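Local coordinates for protein lipase aflb (Neosartorya fumigata, PDB 6IDY) that is probably a lipase of the alpha/beta-hydrolase fold that hydrolyses ester bonds of lipids and carries a bound calcium ion, at residues E362-L365 and L369-A372; P274-L279 and K426-G431; S38-E43 and K83-I88. One frame throughout, in Å; residues are numbered along the deposited sequence.

Contact 3 joins two helices of the N-terminal part. Contacts 1 and 2 lie later in the chain, on opposite sides of its centre, with their own centres 29 Å apart. Contact 1 is nested inside the long loop that contact 2 closes. Contacts 1 and 3 touch, since Glu362 OE2 packs on Met84 CE at 4.0 Å. Contacts 2 and 3 come no nearer than about 7 Å between nearest atoms, but both lean on helix 414-424. Trp275 also meets Phe81 of helix 81-90 edge to face. Contact 1 flanks strand 227-232, which probably leads to the nucleophile elbow. The calcium ion is bound by Asp255, Ala377, His380 and Gly382, with Ala377 on the helix of contact 1.

Contact 1: residues E362-L365 and L369-A372; sequences EGVL and LAWA
The indole of Trp371 meets Leu365 at its edge, and the ring of Phe181 stacks with it. Trp371 NE1 donates to Leu365 O at 2.8 Å, with an N-H...O angle of 162°. The acceptor lies close to the indole plane. Seen from the acceptor, the donor is tilted 32° from the carbonyl plane. This bond satisfies a buried indole N-H and helps set the rotation of the ring. Pro400 and Gln402 also touch the side chain of Trp371.

One residue earlier in each segment, a methyl packs closely on a carbonyl oxygen, with one apolar pair beside it. Ala370 points its methyl at the other segment. Its CB lies 3.3 Å from Val364 O. Val364 adds one branch: CG1 stands 4.0 Å from Ala370 CB. CG1 is placed there by a chi1 of -172°, which sets it opposite the backbone N. The CA atoms of Val364 and Ala370 are 6.5 Å apart, the nearest CA pair of the two segments.

Residues 363-365 are 3-10, and Leu365 N hydrogen-bonds to Glu362 O. The second segment lies in the first turns of helix 368-379. Asn367 OD1 accepts a hydrogen bond from Ala370 N and a weak one from Leu369 N. The contact thus folds a 3-10 turn back onto the helix that follows it, beside the central sheet of what is probably an alpha/beta-hydrolase fold.

Around them, Val364 and Leu369 touch Leu346 of helix 346-349. Leu369 and Ala372 meet Val394 of helix 391-396. On the sheet side, Leu365 and Glu362 rest on Trp232 of strand 227-232.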
loop_
_atom_site.group_PDB
_atom_site.type_symbol
_atom_site.label_atom_id
_atom_site.label_comp_id
_atom_site.label_asym_id
_atom_site.label_seq_id
_atom_site.Cartn_x
_atom_site.Cartn_y
_atom_site.Cartn_z
ATOM N N GLU A 362 -5.614 -4.774 -3.587
ATOM C CA GLU A 362 -6.076 -3.382 -3.481
ATOM C C GLU A 362 -7.443 -3.305 -2.795
ATOM O O GLU A 362 -7.683 -2.370 -2.044
ATOM C CB GLU A 362 -6.081 -2.663 -4.859
ATOM C CG GLU A 362 -6.986 -3.246 -5.952
ATOM C CD GLU A 362 -6.550 -4.530 -6.644
ATOM O OE1 GLU A 362 -5.441 -5.025 -6.348
ATOM O OE2 GLU A 362 -7.326 -5.052 -7.477
ATOM N N GLY A 363 -8.289 -4.313 -3.022
ATOM C CA GLY A 363 -9.639 -4.420 -2.467
ATOM C C GLY A 363 -9.755 -4.401 -0.959
ATOM O O GLY A 363 -10.780 -3.967 -0.433
ATOM N N VAL A 364 -8.711 -4.852 -0.239
ATOM C CA VAL A 364 -8.721 -4.839 1.233
ATOM C C VAL A 364 -8.814 -3.370 1.749
ATOM O O VAL A 364 -9.394 -3.134 2.812
ATOM C CB VAL A 364 -7.568 -5.677 1.873
ATOM C CG1 VAL A 364 -7.734 -5.788 3.394
ATOM C CG2 VAL A 364 -7.503 -7.074 1.265
ATOM N N LEU A 365 -8.344 -2.382 0.940
ATOM C CA LEU A 365 -8.432 -0.947 1.270
ATOM C C LEU A 365 -9.888 -0.456 1.414
ATOM O O LEU A 365 -10.137 0.535 2.108
ATOM C CB LEU A 365 -7.687 -0.090 0.236
ATOM C CG LEU A 365 -6.163 -0.244 0.174
ATOM C CD1 LEU A 365 -5.619 0.317 -1.138
ATOM C CD2 LEU A 365 -5.487 0.405 1.386
ATOM N N LEU A 369 -14.485 -4.936 7.149
ATOM C CA LEU A 369 -13.797 -5.522 8.301
ATOM C C LEU A 369 -12.437 -4.836 8.497
ATOM O O LEU A 369 -12.092 -4.511 9.633
ATOM C CB LEU A 369 -13.652 -7.054 8.165
ATOM C CG LEU A 369 -12.884 -7.790 9.280
ATOM C CD1 LEU A 369 -13.660 -7.796 10.609
ATOM C CD2 LEU A 369 -12.500 -9.196 8.849
ATOM N N ALA A 370 -11.706 -4.556 7.387
ATOM C CA ALA A 370 -10.417 -3.852 7.437
ATOM C C ALA A 370 -10.576 -2.496 8.145
ATOM O O ALA A 370 -9.792 -2.176 9.038
ATOM C CB ALA A 370 -9.866 -3.653 6.034
ATOM N N TRP A 371 -11.629 -1.741 7.781
ATOM C CA TRP A 371 -11.981 -0.439 8.363
ATOM C C TRP A 371 -12.382 -0.542 9.826
ATOM O O TRP A 371 -11.887 0.239 10.637
ATOM C CB TRP A 371 -13.098 0.220 7.552
ATOM C CG TRP A 371 -12.570 0.942 6.358
ATOM C CD1 TRP A 371 -12.039 0.387 5.227
ATOM C CD2 TRP A 371 -12.446 2.361 6.209
ATOM N NE1 TRP A 371 -11.609 1.375 4.374
ATOM C CE2 TRP A 371 -11.861 2.600 4.944
ATOM C CE3 TRP A 371 -12.787 3.463 7.019
ATOM C CZ2 TRP A 371 -11.592 3.894 4.478
ATOM C CZ3 TRP A 371 -12.538 4.746 6.547
ATOM C CH2 TRP A 371 -11.934 4.951 5.299
ATOM N N ALA A 372 -13.254 -1.516 10.166
ATOM C CA ALA A 372 -13.711 -1.742 11.537
ATOM C C ALA A 372 -12.529 -2.119 12.442
ATOM O O ALA A 372 -12.467 -1.664 13.583
ATOM C CB ALA A 372 -14.779 -2.823 11.565
#

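Contact 2: residues P274-L279 and K426-G431; sequences PWLAAL and KPKTFG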
loop_
_atom_site.group_PDB
_atom_site.type_symbol
_atom_site.label_atom_id
_atom_site.label_comp_id
_atom_site.label_asym_id
_atom_site.label_seq_id
_atom_site.Cartn_x
_atom_site.Cartn_y
_atom_site.Cartn_z
ATOM N N PRO A 274 7.894 -10.719 -8.924
ATOM C CA PRO A 274 6.502 -10.403 -8.543
ATOM C C PRO A 274 5.985 -9.199 -9.350
ATOM O O PRO A 274 6.791 -8.409 -9.864
ATOM C CB PRO A 274 6.639 -10.008 -7.074
ATOM C CG PRO A 274 7.868 -10.726 -6.603
ATOM C CD PRO A 274 8.796 -10.628 -7.760
ATOM N N TRP A 275 4.647 -9.066 -9.471
ATOM C CA TRP A 275 3.956 -8.016 -10.237
ATOM C C TRP A 275 4.140 -8.188 -11.749
ATOM O O TRP A 275 3.271 -8.756 -12.400
ATOM C CB TRP A 275 4.358 -6.585 -9.796
ATOM C CG TRP A 275 3.987 -6.240 -8.387
ATOM C CD1 TRP A 275 4.612 -6.649 -7.245
ATOM C CD2 TRP A 275 2.926 -5.368 -7.976
ATOM N NE1 TRP A 275 3.999 -6.095 -6.147
ATOM C CE2 TRP A 275 2.966 -5.293 -6.568
ATOM C CE3 TRP A 275 1.948 -4.634 -8.665
ATOM C CZ2 TRP A 275 2.030 -4.557 -5.832
ATOM C CZ3 TRP A 275 1.042 -3.878 -7.935
ATOM C CH2 TRP A 275 1.101 -3.828 -6.537
ATOM N N LEU A 276 5.274 -7.700 -12.300
ATOM C CA LEU A 276 5.581 -7.690 -13.733
ATOM C C LEU A 276 5.747 -9.079 -14.360
ATOM O O LEU A 276 5.450 -9.238 -15.544
ATOM C CB LEU A 276 6.816 -6.804 -14.012
ATOM C CG LEU A 276 7.126 -6.462 -15.487
ATOM C CD1 LEU A 276 5.956 -5.741 -16.160
ATOM C CD2 LEU A 276 8.393 -5.644 -15.602
ATOM N N ALA A 277 6.198 -10.083 -13.584
ATOM C CA ALA A 277 6.390 -11.460 -14.069
ATOM C C ALA A 277 7.346 -11.514 -15.277
ATOM O O ALA A 277 7.122 -12.244 -16.241
ATOM C CB ALA A 277 5.047 -12.130 -14.377
ATOM N N ALA A 278 8.436 -10.745 -15.191
ATOM C CA ALA A 278 9.451 -10.654 -16.238
ATOM C C ALA A 278 10.858 -10.908 -15.668
ATOM O O ALA A 278 11.010 -11.131 -14.462
ATOM C CB ALA A 278 9.380 -9.275 -16.886
ATOM N N LEU A 279 11.875 -10.896 -16.536
ATOM C CA LEU A 279 13.276 -11.061 -16.135
ATOM C C LEU A 279 13.888 -9.708 -15.728
ATOM O O LEU A 279 14.705 -9.671 -14.819
ATOM C CB LEU A 279 14.107 -11.710 -17.259
ATOM C CG LEU A 279 13.775 -13.178 -17.613
ATOM C CD1 LEU A 279 14.470 -13.588 -18.885
ATOM C CD2 LEU A 279 14.152 -14.127 -16.476
ATOM N N LYS A 426 13.036 2.938 -15.341
ATOM C CA LYS A 426 14.312 2.744 -16.026
ATOM C C LYS A 426 15.450 3.269 -15.142
ATOM O O LYS A 426 15.276 4.306 -14.507
ATOM C CB LYS A 426 14.320 3.453 -17.400
ATOM C CG LYS A 426 13.378 2.825 -18.419
ATOM C CD LYS A 426 13.226 3.639 -19.696
ATOM C CE LYS A 426 12.119 3.059 -20.549
ATOM N NZ LYS A 426 12.209 3.501 -21.967
ATOM N N PRO A 427 16.616 2.587 -15.070
ATOM C CA PRO A 427 16.954 1.324 -15.746
ATOM C C PRO A 427 16.358 0.111 -15.038
ATOM O O PRO A 427 16.247 0.106 -13.814
ATOM C CB PRO A 427 18.487 1.339 -15.760
ATOM C CG PRO A 427 18.876 2.121 -14.532
ATOM C CD PRO A 427 17.734 3.073 -14.231
ATOM N N LYS A 428 15.924 -0.896 -15.813
ATOM C CA LYS A 428 15.365 -2.114 -15.237
ATOM C C LYS A 428 16.483 -3.021 -14.743
ATOM O O LYS A 428 17.633 -2.854 -15.151
ATOM C CB LYS A 428 14.381 -2.810 -16.191
ATOM C CG LYS A 428 13.005 -2.164 -16.125
ATOM C CD LYS A 428 11.954 -2.874 -16.945
ATOM C CE LYS A 428 10.635 -2.136 -16.875
ATOM N NZ LYS A 428 10.673 -0.842 -17.613
ATOM N N THR A 429 16.176 -3.896 -13.777
ATOM C CA THR A 429 17.175 -4.760 -13.142
ATOM C C THR A 429 16.776 -6.223 -13.218
ATOM O O THR A 429 15.592 -6.538 -13.163
ATOM C CB THR A 429 17.395 -4.346 -11.667
ATOM O OG1 THR A 429 16.194 -4.584 -10.939
ATOM C CG2 THR A 429 17.802 -2.884 -11.506
ATOM N N PHE A 430 17.773 -7.112 -13.291
ATOM C CA PHE A 430 17.572 -8.560 -13.352
ATOM C C PHE A 430 17.625 -9.244 -11.982
ATOM O O PHE A 430 17.314 -10.427 -11.884
ATOM C CB PHE A 430 18.608 -9.185 -14.298
ATOM C CG PHE A 430 18.236 -9.066 -15.751
ATOM C CD1 PHE A 430 18.373 -7.854 -16.428
ATOM C CD2 PHE A 430 17.771 -10.168 -16.456
ATOM C CE1 PHE A 430 18.035 -7.749 -17.780
ATOM C CE2 PHE A 430 17.437 -10.060 -17.809
ATOM C CZ PHE A 430 17.579 -8.857 -18.461
ATOM N N GLY A 431 18.034 -8.513 -10.951
ATOM C CA GLY A 431 18.136 -9.044 -9.598
ATOM C C GLY A 431 18.034 -7.972 -8.542
ATOM O O GLY A 431 18.103 -6.784 -8.855
HETATM O O HOH W 1 16.177 -11.864 -13.858
#
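Leu279 and Phe430 are the closest CA pair of two irregular segments, 5.7 Å apart. The touching parts run at 56° to each other. No direct hydrogen bond joins them. Instead, Phe430 CA points its hydrogen at Leu279 O, a CA-H...O contact of 3.4 Å that is nearly straight (163°). A bridging water donates to both carbonyls, 2.8 Å from Leu279 O and 2.7 Å from Phe430 O.

The Phe430 ring lies over the backbone of Leu279, where a chi1 of -81° puts it, with CG anti to its own carbonyl carbon. Leu279 C sits above one ring face, shifted toward the rim. Phe430 CE2 reaches Leu279 CB at 3.8 Å. Both residues are exposed. Deeper in, Leu276 CD2 lies loosely against the chain of Lys428, 4.4 Å from Lys428 CE. The ammonium of Lys428 is held by the carbonyls of Tyr425 and Leu423.

Segment 274-279 lies inside the loop closed by the disulfide Cys273-Cys281, and Thr429 makes backbone hydrogen bonds with Cys281. Thr429 O also accepts from Trp286 NE1 on helix 283-287. Leu276 packs on Leu285 of that helix and on Val422 and Leu423 of helix 414-424, which the second segment follows.

Contact 3: residues S38-E43 and K83-I88; sequences SLIASE and KMTREI
Thr85 opens the contact on helix 81-90, touching Ile40 with its methyl. Thr85 CG2 lies 3.7 Å from Ile40 CD1, and the two side chains cross at about a right angle. The same Ile40 CD1 also reaches Thr85 O, at 3.9 Å. It gets there because the Ile40 chain is extended beyond CG1 (chi2 171°), so the long branch spans toward the other helix. The hydroxyl of Thr85 is used within its own helix, hydrogen-bonded to Phe81 O.

Arg86 follows, and it is the aliphatic base of the side chain that makes the contact. Arg86 CG meets Leu39 CD2 at 4.0 Å, again about at right angles. Beyond CG the arginine chain is bent. This pair lies at the more exposed edge, while Ile40 and Thr85 are buried. The CA atoms of Ile40 and Arg86 stand 7.0 Å apart. This is helix-helix packing in the N-terminal helical region, by van der Waals contact without hydrogen bonds between the two segments.

Helix 414-424 backs the buried side: Ile40 touches Leu416 and Leu419, and Thr85 touches Leu415. Ile40 also packs on Leu20 of helix 16-24. Met84 and Ile88 turn to Glu412 of helix 405-412.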
loop_
_atom_site.group_PDB
_atom_site.type_symbol
_atom_site.label_atom_id
_atom_site.label_comp_id
_atom_site.label_asym_id
_atom_site.label_seq_id
_atom_site.Cartn_x
_atom_site.Cartn_y
_atom_site.Cartn_z
ATOM N N SER A 38 -0.840 -1.145 -24.667
ATOM C CA SER A 38 -1.516 -0.643 -25.868
ATOM C C SER A 38 -3.036 -0.704 -25.686
ATOM O O SER A 38 -3.707 0.314 -25.885
ATOM C CB SER A 38 -1.094 -1.440 -27.099
ATOM O OG SER A 38 -1.670 -0.904 -28.279
ATOM N N LEU A 39 -3.561 -1.884 -25.253
ATOM C CA LEU A 39 -4.985 -2.127 -24.999
ATOM C C LEU A 39 -5.543 -1.130 -23.985
ATOM O O LEU A 39 -6.612 -0.569 -24.218
ATOM C CB LEU A 39 -5.217 -3.573 -24.521
ATOM C CG LEU A 39 -6.672 -4.013 -24.350
ATOM C CD1 LEU A 39 -6.952 -5.279 -25.135
ATOM C CD2 LEU A 39 -7.021 -4.209 -22.874
ATOM N N ILE A 40 -4.804 -0.891 -22.887
ATOM C CA ILE A 40 -5.205 0.030 -21.824
ATOM C C ILE A 40 -5.191 1.477 -22.322
ATOM O O ILE A 40 -6.180 2.178 -22.113
ATOM C CB ILE A 40 -4.389 -0.197 -20.512
ATOM C CG1 ILE A 40 -4.778 -1.547 -19.873
ATOM C CG2 ILE A 40 -4.579 0.946 -19.507
ATOM C CD1 ILE A 40 -3.922 -1.985 -18.736
ATOM N N ALA A 41 -4.103 1.909 -23.001
ATOM C CA ALA A 41 -3.984 3.266 -23.552
ATOM C C ALA A 41 -5.116 3.571 -24.543
ATOM O O ALA A 41 -5.684 4.661 -24.487
ATOM C CB ALA A 41 -2.628 3.461 -24.217
ATOM N N SER A 42 -5.473 2.593 -25.407
ATOM C CA SER A 42 -6.553 2.754 -26.382
ATOM C C SER A 42 -7.928 2.715 -25.714
ATOM O O SER A 42 -8.811 3.468 -26.117
ATOM C CB SER A 42 -6.446 1.735 -27.513
ATOM O OG SER A 42 -6.655 0.408 -27.064
ATOM N N GLU A 43 -8.100 1.873 -24.673
ATOM C CA GLU A 43 -9.360 1.772 -23.927
ATOM C C GLU A 43 -9.645 3.040 -23.116
ATOM O O GLU A 43 -10.808 3.437 -23.019
ATOM C CB GLU A 43 -9.402 0.503 -23.054
ATOM C CG GLU A 43 -10.743 0.197 -22.395
ATOM C CD GLU A 43 -11.975 0.195 -23.283
ATOM O OE1 GLU A 43 -11.960 -0.488 -24.333
ATOM O OE2 GLU A 43 -12.961 0.875 -22.919
ATOM N N LYS A 83 -3.093 -9.950 -15.640
ATOM C CA LYS A 83 -4.448 -10.359 -16.022
ATOM C C LYS A 83 -5.480 -9.470 -15.354
ATOM O O LYS A 83 -6.384 -8.989 -16.032
ATOM C CB LYS A 83 -4.724 -11.846 -15.733
ATOM C CG LYS A 83 -6.084 -12.304 -16.265
ATOM C CD LYS A 83 -6.354 -13.777 -16.013
ATOM C CE LYS A 83 -7.752 -14.148 -16.451
ATOM N NZ LYS A 83 -8.061 -15.577 -16.183
ATOM N N MET A 84 -5.326 -9.221 -14.041
ATOM C CA MET A 84 -6.224 -8.351 -13.279
ATOM C C MET A 84 -6.304 -6.957 -13.934
ATOM O O MET A 84 -7.402 -6.491 -14.218
ATOM C CB MET A 84 -5.777 -8.253 -11.807
ATOM C CG MET A 84 -6.777 -7.546 -10.911
ATOM S SD MET A 84 -8.285 -8.489 -10.638
ATOM C CE MET A 84 -9.411 -7.209 -10.186
ATOM N N THR A 85 -5.144 -6.338 -14.223
ATOM C CA THR A 85 -5.037 -4.996 -14.826
ATOM C C THR A 85 -5.705 -4.925 -16.199
ATOM O O THR A 85 -6.422 -3.962 -16.467
ATOM C CB THR A 85 -3.577 -4.506 -14.843
ATOM O OG1 THR A 85 -3.012 -4.715 -13.551
ATOM C CG2 THR A 85 -3.460 -3.028 -15.199
ATOM N N ARG A 86 -5.496 -5.949 -17.044
ATOM C CA ARG A 86 -6.098 -6.025 -18.378
ATOM C C ARG A 86 -7.629 -6.175 -18.295
ATOM O O ARG A 86 -8.345 -5.472 -19.002
ATOM C CB ARG A 86 -5.482 -7.194 -19.174
ATOM C CG ARG A 86 -5.976 -7.298 -20.620
ATOM C CD ARG A 86 -6.084 -8.742 -21.081
ATOM N NE ARG A 86 -4.908 -9.169 -21.841
ATOM C CZ ARG A 86 -3.893 -9.865 -21.336
ATOM N NH1 ARG A 86 -3.895 -10.222 -20.055
ATOM N NH2 ARG A 86 -2.866 -10.205 -22.104
ATOM N N GLU A 87 -8.117 -7.092 -17.445
ATOM C CA GLU A 87 -9.544 -7.402 -17.300
ATOM C C GLU A 87 -10.370 -6.290 -16.650
ATOM O O GLU A 87 -11.563 -6.196 -16.935
ATOM C CB GLU A 87 -9.755 -8.738 -16.574
ATOM C CG GLU A 87 -9.309 -9.959 -17.365
ATOM C CD GLU A 87 -9.889 -10.096 -18.760
ATOM O OE1 GLU A 87 -11.126 -9.978 -18.911
ATOM O OE2 GLU A 87 -9.099 -10.317 -19.706
ATOM N N ILE A 88 -9.734 -5.447 -15.801
ATOM C CA ILE A 88 -10.316 -4.277 -15.131
ATOM C C ILE A 88 -10.994 -3.363 -16.181
ATOM O O ILE A 88 -12.122 -2.909 -15.973
ATOM C CB ILE A 88 -9.193 -3.570 -14.301
ATOM C CG1 ILE A 88 -9.001 -4.228 -12.903
ATOM C CG2 ILE A 88 -9.338 -2.052 -14.191
ATOM C CD1 ILE A 88 -10.095 -4.072 -11.886
#